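Local structure of ATP-dependent 6-phosphofructokinase isozyme 2 (3UMO) at residues K219-G229 / V233-P243; A254-K265 / M275-G283. The protein catalyses the ATP-dependent phosphorylation of fructose 6-phosphate to fructose 1,6-bisphosphate, the first committing step of glycolysis, and acts as a homodimer. All coordinates share one frame; numbering follows the deposited sequence.

Contact 1. Residues K219-G229 / V233-P243. With ATP (adenosine-5'-triphosphate), chain E.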
# COMPACT_ATOMS: atom_id res chain seq x y z
N LYS A 219 -28.45 -13.15 28.78
CA LYS A 219 -28.45 -12.69 30.16
C LYS A 219 -27.48 -11.52 30.32
O LYS A 219 -27.75 -10.56 31.04
CB LYS A 219 -28.06 -13.82 31.11
CG LYS A 219 -29.09 -14.96 31.17
CD LYS A 219 -28.78 -15.92 32.32
CE LYS A 219 -29.80 -17.05 32.42
NZ LYS A 219 -29.64 -18.06 31.34
N ARG A 220 -26.35 -11.62 29.64
CA ARG A 220 -25.31 -10.61 29.69
C ARG A 220 -24.83 -10.29 28.28
O ARG A 220 -24.61 -11.20 27.48
CB ARG A 220 -24.14 -11.10 30.52
CG ARG A 220 -24.52 -11.65 31.89
CD ARG A 220 -23.34 -12.35 32.54
NE ARG A 220 -23.73 -13.06 33.76
CZ ARG A 220 -24.30 -14.26 33.76
NH1 ARG A 220 -24.55 -14.89 32.62
NH2 ARG A 220 -24.62 -14.83 34.92
N VAL A 221 -24.67 -9.01 27.99
CA VAL A 221 -24.12 -8.57 26.72
C VAL A 221 -22.91 -7.71 27.02
O VAL A 221 -23.01 -6.71 27.74
CB VAL A 221 -25.14 -7.76 25.90
CG1 VAL A 221 -24.48 -7.17 24.65
CG2 VAL A 221 -26.33 -8.63 25.51
N VAL A 222 -21.76 -8.11 26.51
CA VAL A 222 -20.59 -7.27 26.64
C VAL A 222 -20.20 -6.80 25.25
O VAL A 222 -19.74 -7.59 24.43
CB VAL A 222 -19.42 -8.01 27.32
CG1 VAL A 222 -18.18 -7.13 27.37
CG2 VAL A 222 -19.84 -8.43 28.72
N VAL A 223 -20.40 -5.51 24.98
CA VAL A 223 -20.00 -4.95 23.70
C VAL A 223 -18.55 -4.50 23.82
O VAL A 223 -18.23 -3.58 24.56
CB VAL A 223 -20.85 -3.75 23.29
CG1 VAL A 223 -20.51 -3.34 21.86
CG2 VAL A 223 -22.33 -4.09 23.42
N SER A 224 -17.66 -5.16 23.08
CA SER A 224 -16.26 -4.77 23.15
C SER A 224 -15.99 -3.63 22.16
O SER A 224 -16.53 -3.60 21.05
CB SER A 224 -15.33 -5.97 22.96
OG SER A 224 -15.42 -6.54 21.66
N LEU A 225 -15.18 -2.67 22.59
CA LEU A 225 -15.05 -1.38 21.92
C LEU A 225 -13.60 -1.09 21.52
O LEU A 225 -13.20 0.08 21.46
CB LEU A 225 -15.53 -0.29 22.87
CG LEU A 225 -16.94 -0.47 23.43
CD1 LEU A 225 -17.26 0.61 24.46
CD2 LEU A 225 -17.97 -0.45 22.32
N GLY A 226 -12.82 -2.14 21.24
CA GLY A 226 -11.43 -1.95 20.86
C GLY A 226 -10.67 -1.19 21.94
O GLY A 226 -10.74 -1.57 23.11
N PRO A 227 -9.97 -0.10 21.58
CA PRO A 227 -9.20 0.66 22.58
C PRO A 227 -10.08 1.35 23.62
O PRO A 227 -9.58 1.78 24.66
CB PRO A 227 -8.45 1.69 21.73
CG PRO A 227 -9.30 1.88 20.52
CD PRO A 227 -9.92 0.53 20.24
N GLN A 228 -11.38 1.46 23.36
CA GLN A 228 -12.28 2.07 24.34
C GLN A 228 -12.72 1.11 25.44
O GLN A 228 -13.44 1.49 26.38
CB GLN A 228 -13.48 2.71 23.64
CG GLN A 228 -13.10 3.97 22.90
CD GLN A 228 -14.21 4.54 22.06
OE1 GLN A 228 -15.23 3.89 21.83
NE2 GLN A 228 -14.01 5.77 21.57
N GLY A 229 -12.27 -0.14 25.36
CA GLY A 229 -12.59 -1.13 26.37
C GLY A 229 -13.87 -1.88 26.08
O GLY A 229 -14.02 -2.50 25.03
N VAL A 233 -23.59 -5.15 30.00
CA VAL A 233 -24.98 -4.91 30.36
C VAL A 233 -25.62 -6.16 30.97
O VAL A 233 -25.41 -7.28 30.47
CB VAL A 233 -25.80 -4.41 29.15
CG1 VAL A 233 -27.28 -4.38 29.45
CG2 VAL A 233 -25.32 -3.02 28.74
N ASP A 234 -26.37 -5.95 32.05
CA ASP A 234 -27.11 -6.98 32.77
C ASP A 234 -28.57 -6.56 32.79
O ASP A 234 -28.94 -5.52 32.24
CB ASP A 234 -26.66 -7.01 34.23
CG ASP A 234 -25.90 -8.25 34.58
OD1 ASP A 234 -25.93 -9.21 33.78
OD2 ASP A 234 -25.27 -8.26 35.66
N SER A 235 -29.40 -7.36 33.46
CA SER A 235 -30.78 -6.95 33.71
C SER A 235 -30.79 -5.87 34.79
O SER A 235 -31.78 -5.16 34.95
CB SER A 235 -31.64 -8.14 34.14
OG SER A 235 -31.21 -8.67 35.39
N GLU A 236 -29.68 -5.76 35.52
CA GLU A 236 -29.61 -4.86 36.67
C GLU A 236 -28.50 -3.82 36.56
O GLU A 236 -28.55 -2.77 37.20
CB GLU A 236 -29.40 -5.66 37.95
CG GLU A 236 -30.51 -6.66 38.25
CD GLU A 236 -30.11 -7.69 39.28
OE1 GLU A 236 -29.01 -7.54 39.87
OE2 GLU A 236 -30.88 -8.65 39.50
N ASN A 237 -27.48 -4.10 35.75
CA ASN A 237 -26.32 -3.23 35.70
C ASN A 237 -25.86 -2.84 34.31
O ASN A 237 -26.14 -3.53 33.32
CB ASN A 237 -25.14 -3.86 36.45
CG ASN A 237 -25.39 -3.95 37.95
OD1 ASN A 237 -25.44 -5.04 38.52
ND2 ASN A 237 -25.53 -2.79 38.59
N CYS A 238 -25.13 -1.73 34.24
CA CYS A 238 -24.50 -1.27 33.02
C CYS A 238 -23.19 -0.63 33.40
O CYS A 238 -23.16 0.31 34.19
CB CYS A 238 -25.37 -0.23 32.33
SG CYS A 238 -24.63 0.46 30.84
N ILE A 239 -22.10 -1.13 32.85
CA ILE A 239 -20.80 -0.57 33.19
C ILE A 239 -19.93 -0.44 31.96
O ILE A 239 -20.01 -1.27 31.04
CB ILE A 239 -20.07 -1.43 34.22
CG1 ILE A 239 -20.00 -2.88 33.74
CG2 ILE A 239 -20.75 -1.35 35.59
CD1 ILE A 239 -18.75 -3.58 34.17
N GLN A 240 -19.10 0.60 31.93
CA GLN A 240 -18.08 0.69 30.92
C GLN A 240 -16.73 0.60 31.59
O GLN A 240 -16.50 1.21 32.65
CB GLN A 240 -18.18 1.97 30.07
CG GLN A 240 -17.10 2.01 28.97
CD GLN A 240 -17.32 3.07 27.90
OE1 GLN A 240 -18.33 3.78 27.90
NE2 GLN A 240 -16.36 3.18 26.97
N VAL A 241 -15.84 -0.17 30.99
CA VAL A 241 -14.49 -0.29 31.50
C VAL A 241 -13.53 0.08 30.39
O VAL A 241 -13.60 -0.48 29.29
CB VAL A 241 -14.21 -1.72 31.98
CG1 VAL A 241 -12.73 -1.88 32.36
CG2 VAL A 241 -15.10 -2.06 33.16
N VAL A 242 -12.64 1.03 30.67
CA VAL A 242 -11.67 1.50 29.68
C VAL A 242 -10.27 1.04 30.09
O VAL A 242 -9.91 1.14 31.26
CB VAL A 242 -11.71 3.04 29.59
CG1 VAL A 242 -10.91 3.57 28.40
CG2 VAL A 242 -13.17 3.49 29.49
N PRO A 243 -9.48 0.53 29.13
CA PRO A 243 -8.12 0.09 29.45
C PRO A 243 -7.24 1.27 29.81
O PRO A 243 -7.55 2.41 29.47
CB PRO A 243 -7.61 -0.50 28.12
CG PRO A 243 -8.76 -0.51 27.18
CD PRO A 243 -9.77 0.45 27.69
PG ATP E . -10.95 -9.57 17.52
O1G ATP E . -11.88 -10.72 17.41
O2G ATP E . -9.63 -10.19 17.97
O3G ATP E . -10.78 -8.81 16.25
PB ATP E . -12.82 -7.99 18.74
O1B ATP E . -13.06 -7.04 17.53
O2B ATP E . -13.92 -9.06 18.94
O3B ATP E . -11.37 -8.65 18.70
PA ATP E . -12.14 -5.81 20.49
O1A ATP E . -11.45 -5.18 19.32
O2A ATP E . -13.16 -4.88 21.16
O3A ATP E . -12.83 -7.14 20.09
O5' ATP E . -11.00 -6.27 21.53
C5' ATP E . -11.37 -6.73 22.79
C4' ATP E . -10.72 -6.11 23.94
O4' ATP E . -9.30 -6.05 23.68
C3' ATP E . -11.10 -4.70 24.11
O3' ATP E . -12.27 -4.56 24.82
C2' ATP E . -9.93 -4.13 24.81
O2' ATP E . -9.92 -4.53 26.12
C1' ATP E . -8.81 -4.80 24.11
N9 ATP E . -8.33 -4.02 22.98
C8 ATP E . -8.66 -4.21 21.69
N7 ATP E . -8.01 -3.27 20.95
C5 ATP E . -7.28 -2.49 21.78
C6 ATP E . -6.42 -1.40 21.59
N6 ATP E . -6.16 -0.85 20.21
N1 ATP E . -5.84 -0.85 22.66
C2 ATP E . -6.06 -1.32 23.90
N3 ATP E . -6.86 -2.36 24.11
C4 ATP E . -7.48 -2.97 23.08
O HOH W 1 -29.61 -10.48 32.81
O HOH W 2 -16.61 4.37 24.36
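Arg220 and Asp234 run side by side and point the same way, with Asp234 OD1 set against the aliphatic part of the arginine, 3.4 Å from CG. The guanidinium and carboxylate planes are turned 56° apart and OD1 lies well out of the guanidinium plane, so the opposite charges are near without a salt bridge; Arg220 NH1 instead pairs with Glu182. Val221 and Val233 form an antiparallel hydrogen-bonded pair, Val221 N to Val233 O at 3.1 Å and Val233 N to Val221 O at 2.8 Å, and both side chains leave the sheet on the same face.

At the other end, Gln240 is extended, CG anti to the backbone N (chi1 -178°), and crosses Leu225 at about a right angle. Its NE2 comes 3.7 Å from Leu225 CD1, makes a weak hydrogen bond to Gln228 O and donates to a water. Pro243 packs against the 227-228 turn, its CD 3.3 Å from Pro227 O. A CB on Gly229 would strike Val241 O. The loop 225-229 also meets ATP: Gly226 N donates to O2A at 2.8 Å, Gly229 O accepts from O3' at 2.7 Å, and Pro227 CB packs on adenine C6.

Strands 221-224, 230-233 (the middle one, with Val233) and 238-241 form an antiparallel sheet whose first loop, 225-229, belongs to the ATP pocket. Helix 204-214 covers the face bearing Val221 and Val233, while Val222 and Ser224 meet helix 254-267 and Ile239 and Val241 rest on helix 272-286. Strand 183-184 flanks strand 221-224, and Pro227 packs on Pro227 of the second subunit.

Contact 2. Residues A254-K265 / M275-G283. With ATP (adenosine-5'-triphosphate), chain E.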
# COMPACT_ATOMS: atom_id res chain seq x y z
N ALA A 254 -7.03 -10.06 20.68
CA ALA A 254 -7.65 -9.31 21.77
C ALA A 254 -9.03 -9.88 22.13
O ALA A 254 -9.35 -10.07 23.31
CB ALA A 254 -7.77 -7.85 21.41
N GLY A 255 -9.84 -10.12 21.10
CA GLY A 255 -11.19 -10.61 21.30
C GLY A 255 -11.25 -11.95 22.02
O GLY A 255 -12.00 -12.13 23.00
N ASP A 256 -10.47 -12.91 21.54
CA ASP A 256 -10.49 -14.24 22.13
C ASP A 256 -9.89 -14.24 23.54
O ASP A 256 -10.33 -15.00 24.40
CB ASP A 256 -9.77 -15.23 21.22
CG ASP A 256 -10.46 -15.38 19.87
OD1 ASP A 256 -9.77 -15.65 18.87
OD2 ASP A 256 -11.70 -15.22 19.81
N SER A 257 -8.90 -13.38 23.77
CA SER A 257 -8.32 -13.25 25.10
C SER A 257 -9.37 -12.71 26.06
O SER A 257 -9.51 -13.21 27.18
CB SER A 257 -7.10 -12.33 25.08
OG SER A 257 -6.03 -12.94 24.39
N MET A 258 -10.09 -11.68 25.63
CA MET A 258 -11.17 -11.13 26.44
C MET A 258 -12.23 -12.17 26.76
O MET A 258 -12.68 -12.29 27.91
CB MET A 258 -11.81 -9.92 25.75
CG MET A 258 -13.15 -9.53 26.35
SD MET A 258 -13.78 -7.98 25.67
CE MET A 258 -13.15 -6.81 26.87
N VAL A 259 -12.66 -12.93 25.75
CA VAL A 259 -13.67 -13.97 25.97
C VAL A 259 -13.19 -15.04 26.95
O VAL A 259 -13.94 -15.46 27.84
CB VAL A 259 -14.16 -14.59 24.65
CG1 VAL A 259 -15.05 -15.80 24.93
CG2 VAL A 259 -14.91 -13.55 23.84
N GLY A 260 -11.93 -15.46 26.80
CA GLY A 260 -11.34 -16.43 27.72
C GLY A 260 -11.39 -15.95 29.16
O GLY A 260 -11.79 -16.69 30.06
N ALA A 261 -11.02 -14.69 29.36
CA ALA A 261 -11.02 -14.09 30.70
C ALA A 261 -12.42 -13.99 31.28
O ALA A 261 -12.64 -14.28 32.46
CB ALA A 261 -10.37 -12.72 30.66
N MET A 262 -13.37 -13.54 30.47
CA MET A 262 -14.73 -13.39 30.98
C MET A 262 -15.36 -14.75 31.28
O MET A 262 -16.13 -14.88 32.23
CB MET A 262 -15.60 -12.56 30.02
CG MET A 262 -15.11 -11.12 29.94
SD MET A 262 -16.27 -10.00 29.14
CE MET A 262 -16.50 -10.78 27.54
N THR A 263 -15.00 -15.76 30.50
CA THR A 263 -15.48 -17.12 30.71
C THR A 263 -15.02 -17.64 32.07
O THR A 263 -15.79 -18.24 32.81
CB THR A 263 -14.97 -18.06 29.60
OG1 THR A 263 -15.52 -17.65 28.34
CG2 THR A 263 -15.37 -19.49 29.89
N LEU A 264 -13.74 -17.43 32.38
CA LEU A 264 -13.21 -17.83 33.68
C LEU A 264 -13.93 -17.13 34.82
O LEU A 264 -14.25 -17.75 35.84
CB LEU A 264 -11.71 -17.55 33.75
CG LEU A 264 -10.83 -18.58 33.05
CD1 LEU A 264 -9.40 -18.06 32.92
CD2 LEU A 264 -10.86 -19.90 33.81
N LYS A 265 -14.19 -15.84 34.66
CA LYS A 265 -14.93 -15.09 35.68
C LYS A 265 -16.35 -15.61 35.80
O LYS A 265 -16.90 -15.68 36.91
CB LYS A 265 -14.94 -13.59 35.37
CG LYS A 265 -13.64 -12.87 35.71
CD LYS A 265 -13.24 -13.11 37.16
CE LYS A 265 -12.03 -12.27 37.57
NZ LYS A 265 -11.59 -12.58 38.96
N MET A 275 -16.18 -9.38 35.93
CA MET A 275 -16.10 -10.07 34.64
C MET A 275 -15.60 -9.15 33.52
O MET A 275 -14.69 -9.51 32.78
CB MET A 275 -17.46 -10.65 34.27
CG MET A 275 -17.45 -11.49 33.02
SD MET A 275 -19.11 -11.96 32.54
CE MET A 275 -19.76 -10.38 32.02
N VAL A 276 -16.19 -7.96 33.40
CA VAL A 276 -15.81 -7.04 32.33
C VAL A 276 -14.41 -6.48 32.56
O VAL A 276 -13.62 -6.35 31.62
CB VAL A 276 -16.85 -5.89 32.16
CG1 VAL A 276 -16.37 -4.88 31.13
CG2 VAL A 276 -18.21 -6.47 31.74
N ARG A 277 -14.08 -6.18 33.81
CA ARG A 277 -12.74 -5.70 34.13
C ARG A 277 -11.67 -6.71 33.73
O ARG A 277 -10.68 -6.35 33.12
CB ARG A 277 -12.61 -5.40 35.62
CG ARG A 277 -13.28 -4.13 36.06
CD ARG A 277 -12.84 -3.79 37.49
NE ARG A 277 -13.70 -2.81 38.15
CZ ARG A 277 -13.81 -1.53 37.79
NH1 ARG A 277 -13.12 -1.06 36.75
NH2 ARG A 277 -14.62 -0.72 38.46
N PHE A 278 -11.88 -7.98 34.08
CA PHE A 278 -10.91 -9.02 33.77
C PHE A 278 -10.86 -9.23 32.26
O PHE A 278 -9.79 -9.46 31.69
CB PHE A 278 -11.27 -10.32 34.48
CG PHE A 278 -10.14 -11.30 34.56
CD1 PHE A 278 -8.93 -10.94 35.12
CD2 PHE A 278 -10.29 -12.60 34.08
CE1 PHE A 278 -7.88 -11.85 35.20
CE2 PHE A 278 -9.24 -13.51 34.15
CZ PHE A 278 -8.04 -13.14 34.71
N GLY A 279 -12.02 -9.13 31.61
CA GLY A 279 -12.09 -9.22 30.16
C GLY A 279 -11.27 -8.13 29.47
O GLY A 279 -10.50 -8.40 28.55
N VAL A 280 -11.45 -6.88 29.90
CA VAL A 280 -10.69 -5.78 29.34
C VAL A 280 -9.20 -5.95 29.64
O VAL A 280 -8.36 -5.70 28.77
CB VAL A 280 -11.19 -4.40 29.85
CG1 VAL A 280 -10.15 -3.31 29.59
CG2 VAL A 280 -12.50 -4.06 29.16
N ALA A 281 -8.87 -6.39 30.85
CA ALA A 281 -7.47 -6.61 31.22
C ALA A 281 -6.80 -7.62 30.28
O ALA A 281 -5.69 -7.38 29.81
CB ALA A 281 -7.34 -7.05 32.68
N ALA A 282 -7.48 -8.73 30.02
CA ALA A 282 -6.91 -9.76 29.15
C ALA A 282 -6.89 -9.32 27.69
O ALA A 282 -5.91 -9.57 26.97
CB ALA A 282 -7.68 -11.07 29.29
N GLY A 283 -7.98 -8.71 27.23
CA GLY A 283 -8.03 -8.20 25.87
C GLY A 283 -6.90 -7.22 25.59
O GLY A 283 -6.20 -7.31 24.58
PG ATP E . -10.95 -9.57 17.52
O1G ATP E . -11.88 -10.72 17.41
O2G ATP E . -9.63 -10.19 17.97
O3G ATP E . -10.78 -8.81 16.25
PB ATP E . -12.82 -7.99 18.74
O1B ATP E . -13.06 -7.04 17.53
O2B ATP E . -13.92 -9.06 18.94
O3B ATP E . -11.37 -8.65 18.70
PA ATP E . -12.14 -5.81 20.49
O1A ATP E . -11.45 -5.18 19.32
O2A ATP E . -13.16 -4.88 21.16
O3A ATP E . -12.83 -7.14 20.09
O5' ATP E . -11.00 -6.27 21.53
C5' ATP E . -11.37 -6.73 22.79
C4' ATP E . -10.72 -6.11 23.94
O4' ATP E . -9.30 -6.05 23.68
C3' ATP E . -11.10 -4.70 24.11
O3' ATP E . -12.27 -4.56 24.82
C2' ATP E . -9.93 -4.13 24.81
O2' ATP E . -9.92 -4.53 26.12
C1' ATP E . -8.81 -4.80 24.11
N9 ATP E . -8.33 -4.02 22.98
C8 ATP E . -8.66 -4.21 21.69
N7 ATP E . -8.01 -3.27 20.95
C5 ATP E . -7.28 -2.49 21.78
C6 ATP E . -6.42 -1.40 21.59
N6 ATP E . -6.16 -0.85 20.21
N1 ATP E . -5.84 -0.85 22.66
C2 ATP E . -6.06 -1.32 23.90
N3 ATP E . -6.86 -2.36 24.11
C4 ATP E . -7.48 -2.97 23.08
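Ala261 CB packs against Phe278 and Ala282 where the two helices, an antiparallel pair of the ribokinase fold, lie close, their segment axes 7.2 Å apart at closest approach and their directions 147° apart. Ala261 CB sits 3.4 Å from Ala282 CB, tighter than usual for two carbons, and also touches CD2 of Phe278. Met262 CB packs on Met275 CG at 3.7 Å. Met258 has CG anti to the backbone N (chi1 165°) and bends at chi3, which carries its CE to Val280 CG2 and to within 3.2 Å of ATP O3'.

Gly279 allows the close approach, since a CB there would clash with Met262 CG; a CB on Gly283 would be tight against Met258 CB and would run into ATP O4'. Backbone carbonyls meet the opposing helix through carbon atoms: Gly283 CA makes a CA-H...O contact with Ala254 O at 3.4 Å, and Met258 CA makes another with Gly279 O.

Ala261 O lies at the edge of the Phe278 ring, in plane, while Lys265 crosses it at about a right angle with CE in an off-centre CH-pi contact, 4.2 Å from the ring centroid. Any cation-pi attraction from NZ is long and weak at most; NZ has a salt bridge with Glu274. A serine in place of Phe278 would probably open a gap beside Ala261 and leave the Lys265 methylenes without the ring they lie against.

Ala254, Gly255 and Asp256, opening helix 254-267, belong to the family's GAGD motif. Gly255 N donates to ATP O2G at 3.1 Å, and this N-terminus faces the gamma phosphate, consistent with an anion hole as in relatives; the O2' bond to Val280 O is weak.

Around the pair, Val259 and Thr263 face strand 133-137 and helix 40-50, Val276 and Val280 rest on strand 238-241, and Tyr304 of helix 297-307 meets Phe278 edge-to-face.

In the fold
Contacts 1 and 2 follow one another along the chain, centres 11 Å apart, and both touch the same ATP. Contact 1 serves the alpha-phosphate, ribose and adenine side, contact 2 the gamma phosphate and ribose. They also touch directly: Ser224 CB meets Met258 SD at 3.7 Å, and Ile239 CD1 meets Val276 CB at 3.6 Å, joining the small antiparallel sheet to the helix pair. Asp256, probably the catalytic residue as in relatives, sits on the first turn of helix 254-267. Lys185, Asn187 and Ser284 add further bonds to the nucleotide, as does Lys27 of the third subunit.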